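PDB 2QEU: putative carboxymuconolactone decarboxylase, which is of uncertain physiological role but belongs to the carboxymuconolactone decarboxylase family of AhpD-like proteins and may have peroxiredoxin activity. Local coordinates for residues 12-17 with 41-46; 68-73 with 100-105; 87-92 with 127-132. One frame throughout, in Å; residues are numbered along the deposited sequence. Where two conformers were deposited one is given.

Contact 1 (12-17 with 41-46); sequences DILKQH and ETFDAY
His17 and Asp44 supply the polar half of this contact, through one short hydrogen bond of 2.5 Å from His17 NE2 to Asp44 OD1. The acceptor lies nearly in the imidazole plane and accepts the N-H on its anti lone pair, with the N-H...O angle at 160°. The Asp44 carboxylate is turned well out of the ring plane; its CG stands anti to the backbone N (chi1 -175°), which carries OD1 across to the histidine. Beside this bond the packing is tight. Ile13 CG2 meets the rim of the Phe43 ring at CD2, 3.4 Å away, and also rests on Asp44 CB at 3.5 Å. Leu14 crosses Phe43 at about a right angle, and Leu14 CD2 lies 4.0 Å from Phe43 CE2. The edge of His17 is turned to the face of Phe43 in an offset edge-to-face pair with perpendicular planes. These groups join two nearly parallel helices, 10-25 and 40-53, in an all-helical fold, their local axes coming within 9.8 Å. Ala36 of helix 30-38 touches both Leu14 and Phe43. The margins of this helix pair are looser: Gln16 and Glu41 are exposed and give it little area. Glu41 is held instead by a neighbouring subunit, OE1 hydrogen-bonding Thr52 and salt-bridging Lys55. Asp44 OD2 and Arg48 form a long, weak ion pair.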
loop_
_atom_site.group_PDB
_atom_site.type_symbol
_atom_site.label_atom_id
_atom_site.label_comp_id
_atom_site.label_asym_id
_atom_site.label_seq_id
_atom_site.Cartn_x
_atom_site.Cartn_y
_atom_site.Cartn_z
ATOM N N ASP B 12 -3.908 -11.235 34.048
ATOM C CA ASP B 12 -2.511 -11.216 34.530
ATOM C C ASP B 12 -1.570 -10.565 33.515
ATOM O O ASP B 12 -0.680 -9.790 33.888
ATOM C CB ASP B 12 -2.015 -12.631 34.894
ATOM N N ILE B 13 -1.774 -10.874 32.235
ATOM C CA ILE B 13 -0.974 -10.258 31.161
ATOM C C ILE B 13 -1.220 -8.733 31.063
ATOM O O ILE B 13 -0.275 -7.956 30.859
ATOM C CB ILE B 13 -1.204 -10.967 29.803
ATOM C CG1 ILE B 13 -0.610 -12.387 29.857
ATOM C CG2 ILE B 13 -0.579 -10.150 28.638
ATOM C CD1 ILE B 13 -0.984 -13.256 28.666
ATOM N N LEU B 14 -2.474 -8.311 31.240
ATOM C CA LEU B 14 -2.802 -6.883 31.288
ATOM C C LEU B 14 -2.100 -6.189 32.448
ATOM O O LEU B 14 -1.540 -5.097 32.288
ATOM C CB LEU B 14 -4.324 -6.687 31.378
ATOM C CG LEU B 14 -5.025 -6.826 30.017
ATOM C CD1 LEU B 14 -6.459 -7.293 30.214
ATOM C CD2 LEU B 14 -4.954 -5.517 29.238
ATOM N N LYS B 15 -2.132 -6.835 33.615
ATOM C CA LYS B 15 -1.441 -6.312 34.793
ATOM C C LYS B 15 0.062 -6.151 34.502
ATOM O O LYS B 15 0.668 -5.134 34.873
ATOM C CB LYS B 15 -1.687 -7.209 36.045
ATOM N N GLN B 16 0.649 -7.138 33.821
ATOM C CA GLN B 16 2.072 -7.098 33.466
ATOM C C GLN B 16 2.499 -5.844 32.679
ATOM O O GLN B 16 3.628 -5.350 32.834
ATOM C CB GLN B 16 2.456 -8.324 32.635
ATOM C CG GLN B 16 3.180 -9.418 33.389
ATOM C CD GLN B 16 3.770 -10.466 32.448
ATOM O OE1 GLN B 16 4.060 -10.192 31.264
ATOM N NE2 GLN B 16 3.960 -11.671 32.972
ATOM N N HIS B 17 1.619 -5.351 31.813
ATOM C CA HIS B 17 2.014 -4.311 30.873
ATOM C C HIS B 17 1.312 -2.997 31.123
ATOM O O HIS B 17 1.532 -2.038 30.390
ATOM C CB HIS B 17 1.726 -4.797 29.459
ATOM C CG HIS B 17 2.525 -5.998 29.073
ATOM N ND1 HIS B 17 3.899 -5.958 28.929
ATOM C CD2 HIS B 17 2.159 -7.278 28.819
ATOM C CE1 HIS B 17 4.342 -7.155 28.581
ATOM N NE2 HIS B 17 3.305 -7.971 28.496
ATOM N N GLU B 41 -1.737 -14.290 24.588
ATOM C CA GLU B 41 -0.320 -14.605 24.348
ATOM C C GLU B 41 0.303 -13.705 23.297
ATOM O O GLU B 41 1.455 -13.315 23.417
ATOM C CB GLU B 41 -0.110 -16.059 23.929
ATOM C CG GLU B 41 -0.564 -17.086 24.921
ATOM C CD GLU B 41 -0.225 -18.532 24.516
ATOM O OE1 GLU B 41 -0.080 -18.867 23.308
ATOM O OE2 GLU B 41 -0.111 -19.362 25.434
ATOM N N THR B 42 -0.448 -13.391 22.243
ATOM C CA THR B 42 0.010 -12.404 21.232
ATOM C C THR B 42 0.133 -11.010 21.821
ATOM O O THR B 42 1.129 -10.331 21.589
ATOM C CB THR B 42 -0.861 -12.414 19.925
ATOM O OG1 THR B 42 -0.531 -13.591 19.182
ATOM C CG2 THR B 42 -0.622 -11.144 19.045
ATOM N N PHE B 43 -0.843 -10.603 22.627
ATOM C CA PHE B 43 -0.802 -9.310 23.273
ATOM C C PHE B 43 0.441 -9.214 24.178
ATOM O O PHE B 43 1.105 -8.201 24.176
ATOM C CB PHE B 43 -2.098 -9.049 24.068
ATOM C CG PHE B 43 -2.032 -7.835 24.973
ATOM C CD1 PHE B 43 -2.134 -6.551 24.462
ATOM C CD2 PHE B 43 -1.876 -7.991 26.350
ATOM C CE1 PHE B 43 -2.056 -5.446 25.278
ATOM C CE2 PHE B 43 -1.790 -6.889 27.175
ATOM C CZ PHE B 43 -1.879 -5.611 26.649
ATOM N N ASP B 44 0.765 -10.287 24.907
ATOM C CA ASP B 44 1.920 -10.287 25.830
ATOM C C ASP B 44 3.223 -10.103 25.038
ATOM O O ASP B 44 3.988 -9.208 25.346
ATOM C CB ASP B 44 1.960 -11.564 26.696
ATOM C CG ASP B 44 3.077 -11.535 27.742
ATOM O OD1 ASP B 44 3.354 -10.474 28.366
ATOM O OD2 ASP B 44 3.663 -12.606 27.958
ATOM N N ALA B 45 3.439 -10.910 23.992
ATOM C CA ALA B 45 4.688 -10.847 23.203
ATOM C C ALA B 45 4.829 -9.495 22.510
ATOM O O ALA B 45 5.876 -8.857 22.566
ATOM C CB ALA B 45 4.760 -11.975 22.196
ATOM N N TYR B 46 3.745 -9.042 21.903
ATOM C CA TYR B 46 3.675 -7.711 21.288
ATOM C C TYR B 46 3.983 -6.618 22.295
ATOM O O TYR B 46 4.731 -5.701 21.984
ATOM C CB TYR B 46 2.308 -7.462 20.663
ATOM C CG TYR B 46 2.215 -6.104 20.052
ATOM C CD1 TYR B 46 2.801 -5.850 18.812
ATOM C CD2 TYR B 46 1.610 -5.050 20.733
ATOM C CE1 TYR B 46 2.752 -4.607 18.258
ATOM C CE2 TYR B 46 1.545 -3.786 20.162
ATOM C CZ TYR B 46 2.130 -3.576 18.930
ATOM O OH TYR B 46 2.072 -2.343 18.342
#

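Contact 2 (68-73 with 100-105); sequences KHLILV and DELIEG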
loop_
_atom_site.group_PDB
_atom_site.type_symbol
_atom_site.label_atom_id
_atom_site.label_comp_id
_atom_site.label_asym_id
_atom_site.label_seq_id
_atom_site.Cartn_x
_atom_site.Cartn_y
_atom_site.Cartn_z
ATOM N N LYS B 68 10.641 9.152 18.815
ATOM C CA LYS B 68 10.089 7.833 18.605
ATOM C C LYS B 68 8.601 7.932 18.271
ATOM O O LYS B 68 8.125 7.372 17.292
ATOM C CB LYS B 68 10.279 6.941 19.815
ATOM C CG LYS B 68 11.734 6.590 20.102
ATOM C CD LYS B 68 11.851 5.409 21.105
ATOM C CE LYS B 68 13.287 4.995 21.230
ATOM N NZ LYS B 68 13.451 3.937 22.230
ATOM N N HIS B 69 7.870 8.657 19.110
ATOM C CA HIS B 69 6.446 8.852 18.826
ATOM C C HIS B 69 6.147 9.707 17.607
ATOM O O HIS B 69 5.168 9.426 16.912
ATOM C CB HIS B 69 5.724 9.361 20.047
ATOM C CG HIS B 69 5.486 8.312 21.076
ATOM N ND1 HIS B 69 4.522 7.337 20.946
ATOM C CD2 HIS B 69 6.107 8.081 22.251
ATOM C CE1 HIS B 69 4.553 6.552 22.011
ATOM N NE2 HIS B 69 5.500 6.987 22.831
ATOM N N LEU B 70 6.996 10.681 17.288
ATOM C CA LEU B 70 6.845 11.394 16.027
ATOM C C LEU B 70 6.960 10.434 14.829
ATOM O O LEU B 70 6.175 10.533 13.899
ATOM C CB LEU B 70 7.853 12.527 15.914
ATOM C CG LEU B 70 7.767 13.338 14.615
ATOM C CD1 LEU B 70 6.409 13.949 14.416
ATOM C CD2 LEU B 70 8.879 14.391 14.656
ATOM N N ILE B 71 7.932 9.514 14.849
ATOM C CA ILE B 71 8.027 8.515 13.767
ATOM C C ILE B 71 6.703 7.723 13.656
ATOM O O ILE B 71 6.176 7.558 12.568
ATOM C CB ILE B 71 9.263 7.585 13.941
ATOM C CG1 ILE B 71 10.560 8.410 13.704
ATOM C CG2 ILE B 71 9.192 6.335 13.040
ATOM C CD1 ILE B 71 11.879 7.786 14.278
ATOM N N LEU B 72 6.154 7.327 14.806
ATOM C CA LEU B 72 4.880 6.587 14.828
ATOM C C LEU B 72 3.725 7.425 14.322
ATOM O O LEU B 72 2.845 6.921 13.613
ATOM C CB LEU B 72 4.662 5.943 16.181
ATOM C CG LEU B 72 5.614 4.791 16.434
ATOM C CD1 LEU B 72 5.639 4.491 17.967
ATOM C CD2 LEU B 72 5.284 3.594 15.615
ATOM N N VAL B 73 3.749 8.726 14.616
ATOM C CA VAL B 73 2.745 9.638 14.084
ATOM C C VAL B 73 2.779 9.607 12.551
ATOM O O VAL B 73 1.779 9.409 11.894
ATOM C CB VAL B 73 2.931 11.092 14.581
ATOM C CG1 VAL B 73 2.154 12.073 13.659
ATOM C CG2 VAL B 73 2.558 11.258 16.067
ATOM N N ASP B 100 5.274 22.756 16.393
ATOM C CA ASP B 100 6.111 23.038 15.214
ATOM C C ASP B 100 6.868 21.826 14.704
ATOM O O ASP B 100 6.915 21.620 13.495
ATOM C CB ASP B 100 7.113 24.142 15.522
ATOM C CG ASP B 100 6.482 25.507 15.663
ATOM O OD1 ASP B 100 5.346 25.722 15.184
ATOM O OD2 ASP B 100 7.131 26.372 16.283
ATOM N N GLU B 101 7.499 21.058 15.603
ATOM C CA GLU B 101 8.225 19.844 15.216
ATOM C C GLU B 101 7.276 18.787 14.630
ATOM O O GLU B 101 7.621 18.079 13.706
ATOM C CB GLU B 101 8.969 19.209 16.392
ATOM C CG GLU B 101 10.136 19.997 16.905
ATOM C CD GLU B 101 10.751 19.373 18.147
ATOM O OE1 GLU B 101 10.016 19.068 19.121
ATOM O OE2 GLU B 101 11.964 19.132 18.102
ATOM N N LEU B 102 6.088 18.686 15.211
ATOM C CA LEU B 102 5.090 17.749 14.743
ATOM C C LEU B 102 4.786 18.028 13.276
ATOM O O LEU B 102 4.789 17.131 12.426
ATOM C CB LEU B 102 3.806 17.889 15.563
ATOM C CG LEU B 102 2.643 16.945 15.194
ATOM C CD1 LEU B 102 3.004 15.482 15.591
ATOM C CD2 LEU B 102 1.329 17.416 15.831
ATOM N N ILE B 103 4.496 19.291 12.978
ATOM C CA ILE B 103 4.145 19.709 11.645
ATOM C C ILE B 103 5.336 19.411 10.700
ATOM O O ILE B 103 5.150 18.887 9.618
ATOM C CB ILE B 103 3.705 21.203 11.589
ATOM C CG1 ILE B 103 2.372 21.453 12.360
ATOM C CG2 ILE B 103 3.573 21.694 10.141
ATOM C CD1 ILE B 103 2.097 22.927 12.615
ATOM N N GLU B 104 6.547 19.789 11.109
ATOM C CA GLU B 104 7.716 19.556 10.244
ATOM C C GLU B 104 7.865 18.073 9.878
ATOM O O GLU B 104 8.191 17.771 8.751
ATOM C CB GLU B 104 9.004 20.114 10.871
ATOM C CG GLU B 104 9.024 21.648 10.920
ATOM C CD GLU B 104 10.381 22.234 11.388
ATOM O OE1 GLU B 104 11.373 21.485 11.340
ATOM O OE2 GLU B 104 10.471 23.448 11.705
ATOM N N GLY B 105 7.636 17.183 10.852
ATOM C CA GLY B 105 7.765 15.761 10.633
ATOM C C GLY B 105 6.721 15.215 9.705
ATOM O O GLY B 105 7.006 14.435 8.797
#
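Leu70 meets Leu102 where the backbones of 68-73 and 100-105 come nearest, with 3.9 Å between Leu70 CD1 and Leu102 CD1. The same Leu102 methyl also receives Val73: Val73 CG1 lies 4.0 Å from Leu102 CD1, the two side chains crossing at about a right angle, so one methyl serves two residues a helical turn apart. The other branch of Leu70 turns to the backbone: Leu70 CD2 lies 4.0 Å from Glu101 O and 4.4 Å from Gly105 CA. The absence of a side chain at Gly105 leaves room for Leu70 CD1 close against helix 99-113. Both leucines hold CG opposite the backbone N (chi1 180° in Leu70), which extends each one across the interface. All five touching residues are buried, and side chain to side chain the contact is apolar.

Behind this first shell lie polar groups. Glu101 contributes its carbonyl oxygen to the packing, but its carboxylate turns to Tyr67, where OE2 is hydrogen-bonded to the phenol, and its backbone N is bonded to Ser98 OG. Further out, Leu102 packs on Ala129 of helix 122-137 and Val73 on Thr89 of helix 82-94. A neighbouring subunit places its Ile71 on Leu70, while the Glu104 carboxylate binds the backbone N atoms of Lys62 and Leu63 of that subunit. The axes of helices 65-79 and 99-113 are 10.0 Å apart locally and cross at -45°, an oblique helix-on-helix packing within the all-helical core of this AhpD-like protein.

Contact 3 (87-92 with 127-132); sequences NHTRAA and TFAVEF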
loop_
_atom_site.group_PDB
_atom_site.type_symbol
_atom_site.label_atom_id
_atom_site.label_comp_id
_atom_site.label_asym_id
_atom_site.label_seq_id
_atom_site.Cartn_x
_atom_site.Cartn_y
_atom_site.Cartn_z
ATOM N N ASN B 87 -3.272 9.215 19.365
ATOM C CA ASN B 87 -2.590 8.634 20.527
ATOM C C ASN B 87 -1.068 8.886 20.560
ATOM O O ASN B 87 -0.510 9.204 21.613
ATOM C CB ASN B 87 -2.905 7.129 20.691
ATOM C CG ASN B 87 -4.366 6.880 21.101
ATOM O OD1 ASN B 87 -5.003 7.755 21.698
ATOM N ND2 ASN B 87 -4.875 5.687 20.814
ATOM N N HIS B 88 -0.405 8.715 19.413
ATOM C CA HIS B 88 1.031 8.977 19.326
ATOM C C HIS B 88 1.385 10.478 19.348
ATOM O O HIS B 88 2.468 10.875 19.844
ATOM C CB HIS B 88 1.649 8.230 18.138
ATOM C CG HIS B 88 1.730 6.754 18.351
ATOM N ND1 HIS B 88 2.620 6.185 19.230
ATOM C CD2 HIS B 88 1.015 5.730 17.821
ATOM C CE1 HIS B 88 2.441 4.878 19.248
ATOM N NE2 HIS B 88 1.465 4.576 18.415
ATOM N N THR B 89 0.505 11.330 18.821
ATOM C CA THR B 89 0.706 12.781 18.935
ATOM C C THR B 89 0.682 13.189 20.420
ATOM O O THR B 89 1.562 13.903 20.902
ATOM C CB THR B 89 -0.318 13.596 18.135
ATOM O OG1 THR B 89 -0.137 13.289 16.760
ATOM C CG2 THR B 89 -0.134 15.133 18.352
ATOM N N ARG B 90 -0.363 12.752 21.116
ATOM C CA ARG B 90 -0.488 12.955 22.557
ATOM C C ARG B 90 0.780 12.474 23.288
ATOM O O ARG B 90 1.382 13.219 24.056
ATOM C CB ARG B 90 -1.751 12.246 23.086
ATOM C CG ARG B 90 -2.107 12.572 24.525
ATOM C CD ARG B 90 -3.302 11.736 25.023
ATOM N NE ARG B 90 -4.532 11.957 24.255
ATOM C CZ ARG B 90 -5.116 11.066 23.449
ATOM N NH1 ARG B 90 -4.625 9.846 23.294
ATOM N NH2 ARG B 90 -6.244 11.377 22.806
ATOM N N ALA B 91 1.196 11.238 23.016
ATOM C CA ALA B 91 2.397 10.654 23.621
ATOM C C ALA B 91 3.648 11.512 23.317
ATOM O O ALA B 91 4.419 11.857 24.223
ATOM C CB ALA B 91 2.579 9.197 23.134
ATOM N N ALA B 92 3.829 11.877 22.043
ATOM C CA ALA B 92 5.002 12.651 21.650
ATOM C C ALA B 92 5.051 13.967 22.429
ATOM O O ALA B 92 6.124 14.416 22.862
ATOM C CB ALA B 92 5.039 12.905 20.089
ATOM N N THR B 127 -4.528 19.159 13.874
ATOM C CA THR B 127 -5.780 19.677 14.439
ATOM C C THR B 127 -5.863 19.384 15.961
ATOM O O THR B 127 -6.130 20.276 16.789
ATOM C CB THR B 127 -6.989 19.087 13.756
ATOM O OG1 THR B 127 -6.941 19.419 12.370
ATOM C CG2 THR B 127 -8.315 19.619 14.393
ATOM N N PHE B 128 -5.628 18.127 16.313
ATOM C CA PHE B 128 -5.521 17.718 17.704
ATOM C C PHE B 128 -4.427 18.481 18.451
ATOM O O PHE B 128 -4.682 18.964 19.573
ATOM C CB PHE B 128 -5.294 16.194 17.813
ATOM C CG PHE B 128 -4.939 15.729 19.211
ATOM C CD1 PHE B 128 -5.908 15.564 20.182
ATOM C CD2 PHE B 128 -3.622 15.481 19.549
ATOM C CE1 PHE B 128 -5.564 15.134 21.464
ATOM C CE2 PHE B 128 -3.272 15.068 20.789
ATOM C CZ PHE B 128 -4.236 14.913 21.766
ATOM N N ALA B 129 -3.247 18.580 17.848
ATOM C CA ALA B 129 -2.051 19.114 18.515
ATOM C C ALA B 129 -2.258 20.568 18.948
ATOM O O ALA B 129 -1.833 20.995 20.025
ATOM C CB ALA B 129 -0.876 19.036 17.585
ATOM N N VAL B 130 -2.893 21.335 18.079
ATOM C CA VAL B 130 -3.156 22.757 18.376
ATOM C C VAL B 130 -3.992 22.922 19.653
ATOM O O VAL B 130 -3.708 23.783 20.435
ATOM C CB VAL B 130 -3.785 23.472 17.141
ATOM C CG1 VAL B 130 -4.400 24.875 17.517
ATOM C CG2 VAL B 130 -2.705 23.551 15.987
ATOM N N GLU B 131 -4.957 22.048 19.860
ATOM C CA GLU B 131 -5.760 22.053 21.064
ATOM C C GLU B 131 -5.001 21.435 22.235
ATOM O O GLU B 131 -5.019 21.961 23.368
ATOM C CB GLU B 131 -7.108 21.369 20.840
ATOM C CG GLU B 131 -7.957 21.972 19.696
ATOM C CD GLU B 131 -8.057 23.492 19.713
ATOM O OE1 GLU B 131 -8.380 24.058 20.794
ATOM O OE2 GLU B 131 -7.819 24.123 18.645
ATOM N N PHE B 132 -4.288 20.348 21.988
ATOM C CA PHE B 132 -3.561 19.684 23.064
ATOM C C PHE B 132 -2.405 20.514 23.653
ATOM O O PHE B 132 -2.108 20.414 24.837
ATOM C CB PHE B 132 -3.046 18.302 22.615
ATOM C CG PHE B 132 -2.548 17.452 23.768
ATOM C CD1 PHE B 132 -3.387 17.115 24.816
ATOM C CD2 PHE B 132 -1.232 17.018 23.804
ATOM C CE1 PHE B 132 -2.930 16.324 25.832
ATOM C CE2 PHE B 132 -0.761 16.242 24.826
ATOM C CZ PHE B 132 -1.605 15.921 25.867
#
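Thr89 and Ala129 bring the backbones nearest, CA to CA 6.9 Å, where helices 82-94 and 122-137 run in roughly the same direction with local axes crossing at -36°. The Phe128 ring lies along Thr89 and Arg90. Its edge at CD2 lies 3.7 Å from Thr89 CG2, which also touches Ala129 CB, and its CE2 is equally near Arg90 N. The aliphatic part of Arg90 spans both aromatic residues: CB rests by Phe128, and Arg90 CG comes to 3.6 Å from Phe132 CZ. With CG anti to the backbone N (chi1 -171°) and a bend at chi3, the arginine brings NE to 3.9 Å from Phe128 CZ, its guanidinium plane steeply inclined to the ring. Phe132 CB sits over one face of the Phe128 ring, toward its rim. In the conformer described, one of two modelled for Arg90, NH1 gives a 2.7 Å hydrogen bond to Asn87 OD1, an acceptor nearly in the guanidinium plane. Thr89 OG1 instead bonds back to Ile85 O. The helices are thus joined largely by van der Waals contact, while the Arg90 side chain, about 4 Å from a bound acetate probably from the crystallisation liquor, is consistent with a group that could meet an anion.

From the N terminus, contact 1 closes first: helix 10-25 is brought against helix 40-53, with helix 30-38 in the intervening loop. Only after that does contact 2 open, joining 68-73 to 100-105. Contact 3 starts within that span, at 87-92, and ends beyond it at 127-132, so the two loops cross. Helices 65-79, 82-94, 99-113 and 122-137 are thereby tied into one packed unit. Contacts 2 and 3 touch directly, with Leu72 CD1 3.5 Å from His88 CE1 and a probable 2.8 Å hydrogen bond between His69 ND1 and His88 ND1. Contact 1 lies on the opposite side of the chain's centre from both, its own centre about 28 Å from that of contact 2.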